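Local coordinates for protein putative thiosugar synthase (Amycolatopsis orientalis, PDB 4N6F) that probably makes a 2-thiosugar as a TIM-barrel relative of thiazole synthase, forming a covalent adduct with a sugar phosphate, at residues A[98-103]-A[107-112]. Sequence-based numbering, arbitrary orientation.
With F6R (fructose -6-phosphate), chain F.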
ATOM      1  N   ARG A  98     -11.481 -35.143  -6.527  1.00 45.24           N
ATOM      2  CA  ARG A  98     -11.381 -36.300  -7.432  1.00 49.04           C
ATOM      3  C   ARG A  98     -12.255 -36.142  -8.677  1.00 47.82           C
ATOM      4  O   ARG A  98     -11.830 -36.493  -9.777  1.00 47.66           O
ATOM      5  CB  ARG A  98     -11.732 -37.621  -6.728  1.00 51.55           C
ATOM      6  CG  ARG A  98     -10.559 -38.320  -6.051  1.00 54.29           C
ATOM      7  CD  ARG A  98     -10.683 -38.311  -4.536  1.00 56.07           C
ATOM      8  NE  ARG A  98      -9.625 -39.089  -3.895  1.00 58.21           N
ATOM      9  CZ  ARG A  98      -9.670 -39.565  -2.650  1.00 59.91           C
ATOM     10  NH1 ARG A  98     -10.734 -39.367  -1.880  1.00 60.18           N
ATOM     11  NH2 ARG A  98      -8.639 -40.258  -2.170  1.00 61.18           N
ATOM     12  N   ILE A  99     -13.470 -35.626  -8.501  1.00 49.66           N
ATOM     13  CA  ILE A  99     -14.366 -35.374  -9.640  1.00 51.06           C
ATOM     14  C   ILE A  99     -13.778 -34.301 -10.551  1.00 49.71           C
ATOM     15  O   ILE A  99     -13.750 -34.466 -11.770  1.00 49.97           O
ATOM     16  CB  ILE A  99     -15.802 -34.986  -9.192  1.00 51.95           C
ATOM     17  CG1 ILE A  99     -16.651 -36.248  -8.957  1.00 53.31           C
ATOM     18  CG2 ILE A  99     -16.498 -34.125 -10.246  1.00 51.91           C
ATOM     19  CD1 ILE A  99     -16.371 -36.985  -7.662  1.00 53.15           C
ATOM     20  N   LEU A 100     -13.317 -33.209  -9.949  1.00 48.73           N
ATOM     21  CA  LEU A 100     -12.651 -32.133 -10.678  1.00 49.68           C
ATOM     22  C   LEU A 100     -11.563 -32.648 -11.624  1.00 50.28           C
ATOM     23  O   LEU A 100     -11.480 -32.230 -12.779  1.00 49.02           O
ATOM     24  CB  LEU A 100     -12.026 -31.154  -9.685  1.00 52.49           C
ATOM     25  CG  LEU A 100     -10.998 -30.181 -10.268  1.00 55.26           C
ATOM     26  CD1 LEU A 100     -11.708 -29.105 -11.078  1.00 57.00           C
ATOM     27  CD2 LEU A 100     -10.144 -29.577  -9.164  1.00 56.19           C
ATOM     28  N   ARG A 101     -10.714 -33.535 -11.113  1.00 51.69           N
ATOM     29  CA  ARG A 101      -9.618 -34.105 -11.892  1.00 54.94           C
ATOM     30  C   ARG A 101     -10.141 -35.023 -12.996  1.00 53.82           C
ATOM     31  O   ARG A 101      -9.729 -34.910 -14.143  1.00 52.40           O
ATOM     32  CB  ARG A 101      -8.669 -34.882 -10.968  1.00 56.95           C
ATOM     33  CG  ARG A 101      -7.495 -35.560 -11.665  1.00 60.93           C
ATOM     34  CD  ARG A 101      -6.751 -36.466 -10.699  1.00 63.93           C
ATOM     35  NE  ARG A 101      -7.641 -37.499 -10.152  1.00 68.64           N
ATOM     36  CZ  ARG A 101      -7.560 -38.022  -8.926  1.00 70.03           C
ATOM     37  NH1 ARG A 101      -6.622 -37.628  -8.068  1.00 70.52           N
ATOM     38  NH2 ARG A 101      -8.437 -38.949  -8.549  1.00 70.97           N
ATOM     39  N   ASP A 102     -11.049 -35.925 -12.639  1.00 56.52           N
ATOM     40  CA  ASP A 102     -11.589 -36.908 -13.587  1.00 59.81           C
ATOM     41  C   ASP A 102     -12.469 -36.264 -14.663  1.00 59.59           C
ATOM     42  O   ASP A 102     -12.370 -36.615 -15.832  1.00 60.89           O
ATOM     43  CB  ASP A 102     -12.380 -37.992 -12.843  1.00 61.58           C
ATOM     44  CG  ASP A 102     -11.524 -38.770 -11.849  1.00 64.29           C
ATOM     45  OD1 ASP A 102     -10.290 -38.856 -12.043  1.00 66.68           O
ATOM     46  OD2 ASP A 102     -12.089 -39.297 -10.868  1.00 65.23           O
ATOM     47  N   SER A 103     -13.315 -35.316 -14.266  1.00 59.58           N
ATOM     48  CA  SER A 103     -14.242 -34.667 -15.195  1.00 58.66           C
ATOM     49  C   SER A 103     -13.576 -33.603 -16.075  1.00 57.42           C
ATOM     50  O   SER A 103     -13.915 -33.478 -17.250  1.00 54.16           O
ATOM     51  CB  SER A 103     -15.428 -34.051 -14.436  1.00 60.88           C
ATOM     52  OG  SER A 103     -15.033 -32.920 -13.677  1.00 62.05           O
ATOM     53  N   GLU A 107      -5.644 -30.597 -12.301  1.00 38.69           N
ATOM     54  CA  GLU A 107      -4.902 -31.182 -11.179  1.00 39.58           C
ATOM     55  C   GLU A 107      -4.454 -30.154 -10.133  1.00 35.14           C
ATOM     56  O   GLU A 107      -3.931 -30.531  -9.094  1.00 36.86           O
ATOM     57  CB  GLU A 107      -3.696 -31.985 -11.702  1.00 45.93           C
ATOM     58  CG  GLU A 107      -4.051 -33.427 -12.085  1.00 52.86           C
ATOM     59  CD  GLU A 107      -3.037 -34.093 -13.010  1.00 59.08           C
ATOM     60  OE1 GLU A 107      -2.648 -33.484 -14.035  1.00 64.87           O
ATOM     61  OE2 GLU A 107      -2.640 -35.245 -12.724  1.00 63.07           O
ATOM     62  N   ILE A 108      -4.654 -28.866 -10.394  1.00 29.51           N
ATOM     63  CA  ILE A 108      -4.311 -27.837  -9.416  1.00 26.95           C
ATOM     64  C   ILE A 108      -5.561 -27.415  -8.657  1.00 26.06           C
ATOM     65  O   ILE A 108      -6.582 -27.072  -9.272  1.00 24.11           O
ATOM     66  CB  ILE A 108      -3.694 -26.602 -10.080  1.00 26.78           C
ATOM     67  CG1 ILE A 108      -2.499 -26.999 -10.940  1.00 26.54           C
ATOM     68  CG2 ILE A 108      -3.271 -25.585  -9.022  1.00 26.65           C
ATOM     69  CD1 ILE A 108      -2.085 -25.909 -11.901  1.00 26.86           C
ATOM     70  N   LEU A 109      -5.451 -27.385  -7.331  1.00 24.80           N
ATOM     71  CA  LEU A 109      -6.603 -27.294  -6.459  1.00 25.21           C
ATOM     72  C   LEU A 109      -6.469 -26.276  -5.334  1.00 24.93           C
ATOM     73  O   LEU A 109      -5.520 -26.318  -4.536  1.00 25.02           O
ATOM     74  CB  LEU A 109      -6.878 -28.667  -5.843  1.00 26.12           C
ATOM     75  CG  LEU A 109      -8.154 -28.771  -4.997  1.00 27.62           C
ATOM     76  CD1 LEU A 109      -9.389 -28.780  -5.898  1.00 28.04           C
ATOM     77  CD2 LEU A 109      -8.120 -30.016  -4.123  1.00 28.03           C
ATOM     78  N   LYS A 110      -7.447 -25.376  -5.269  1.00 24.47           N
ATOM     79  CA  LYS A 110      -7.635 -24.491  -4.131  1.00 25.54           C
ATOM     80  C   LYS A 110      -8.346 -25.320  -3.100  1.00 25.99           C
ATOM     81  O   LYS A 110      -9.525 -25.617  -3.238  1.00 26.25           O
ATOM     82  CB  LYS A 110      -8.403 -23.244  -4.585  1.00 26.03           C
ATOM     83  CG  LYS A 110      -8.831 -22.302  -3.483  1.00 26.69           C
ATOM     84  CD  LYS A 110      -9.542 -21.089  -4.072  1.00 28.51           C
ATOM     85  CE  LYS A 110      -9.985 -20.076  -3.016  1.00 30.38           C
ATOM     86  NZ  LYS A 110     -11.228 -20.543  -2.379  1.00 32.63           N
ATOM     87  N   LEU A 111      -7.610 -25.757  -2.087  1.00 26.60           N
ATOM     88  CA  LEU A 111      -8.129 -26.708  -1.112  1.00 26.13           C
ATOM     89  C   LEU A 111      -8.600 -25.978   0.122  1.00 27.54           C
ATOM     90  O   LEU A 111      -7.815 -25.290   0.791  1.00 28.10           O
ATOM     91  CB  LEU A 111      -7.052 -27.723  -0.739  1.00 26.93           C
ATOM     92  CG  LEU A 111      -7.400 -28.727   0.363  1.00 27.06           C
ATOM     93  CD1 LEU A 111      -8.560 -29.621  -0.048  1.00 26.32           C
ATOM     94  CD2 LEU A 111      -6.171 -29.554   0.698  1.00 27.28           C
ATOM     95  N   ASP A 112      -9.888 -26.132   0.416  1.00 28.94           N
ATOM     96  CA  ASP A 112     -10.525 -25.519   1.568  1.00 30.60           C
ATOM     97  C   ASP A 112     -11.293 -26.594   2.345  1.00 33.07           C
ATOM     98  O   ASP A 112     -12.121 -27.321   1.773  1.00 34.48           O
ATOM     99  CB  ASP A 112     -11.486 -24.420   1.108  1.00 31.17           C
ATOM    100  CG  ASP A 112     -10.766 -23.156   0.679  1.00 31.61           C
ATOM    101  OD1 ASP A 112     -10.124 -22.524   1.525  1.00 30.00           O
ATOM    102  OD2 ASP A 112     -10.857 -22.770  -0.508  1.00 35.13           O
TER
HETATM  103  C1  F6R F 304     -11.592 -19.825  -1.128  1.00 34.09           C
HETATM  104  C2  F6R F 304     -12.334 -18.552  -1.425  1.00 36.57           C
HETATM  105  C3  F6R F 304     -12.985 -17.723  -0.345  1.00 35.05           C
HETATM  106  C4  F6R F 304     -11.888 -16.944   0.384  1.00 32.46           C
HETATM  107  C5  F6R F 304     -12.468 -15.795   1.213  1.00 30.85           C
HETATM  108  C6  F6R F 304     -11.424 -14.728   1.477  1.00 29.00           C
HETATM  109  O2  F6R F 304     -12.377 -18.125  -2.581  1.00 41.14           O
HETATM  110  O3  F6R F 304     -13.757 -18.478   0.594  1.00 32.63           O
HETATM  111  O4  F6R F 304     -11.175 -17.832   1.260  1.00 32.15           O
HETATM  112  O5  F6R F 304     -13.575 -15.182   0.555  1.00 28.86           O
HETATM  113  O6  F6R F 304     -11.976 -13.778   2.381  1.00 28.59           O
HETATM  114  P   F6R F 304     -12.550 -12.363   1.923  1.00 27.31           P
HETATM  115  O1P F6R F 304     -13.877 -12.710   1.317  1.00 25.96           O
HETATM  116  O2P F6R F 304     -11.572 -11.786   0.935  1.00 29.47           O
HETATM  117  O3P F6R F 304     -12.557 -11.615   3.226  1.00 26.98           O
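L100 and L109 make the closest apolar contact here, where the last turns of helix 90-104 lean on strand 108-111. Methyl CD2 of L100 lies 3.4 Å from CD1 of L109, tight for two carbons, the two branched ends meeting at a slant. The bond by which L100 leaves the helix already points at the strand, and CG anti to the backbone N (chi1 165°) with chi2 at 74° brings CD2 to it. L109 lies on the outer face of the strand, touching helix 90-104 through L100 and helix 122-134 through L132.

Nearer the turn, methylenes make a second, looser contact: CG of R101 passes 4.1 Å from CG of E107. Their charged ends diverge, with NE of R101 6.1 Å from OE2 of E107 and the two planes perpendicular. R101 instead pairs with E135, and more loosely with D102, whose OD1 lies 3.5 Å from NE at the guanidinium edge.

K110, next to L109, points to the opposite face, into the pocket. Its NZ is bonded to C1 of the fructose 6-phosphate at 1.5 Å. D112, just after the strand and braced through OD1 by R114 and R162, sets OD2 3.1 Å from that carbon. With a ketone at C2 of the sugar, the linkage is an aminoketone, consistent with rearrangement of a Schiff base formed by the lysine.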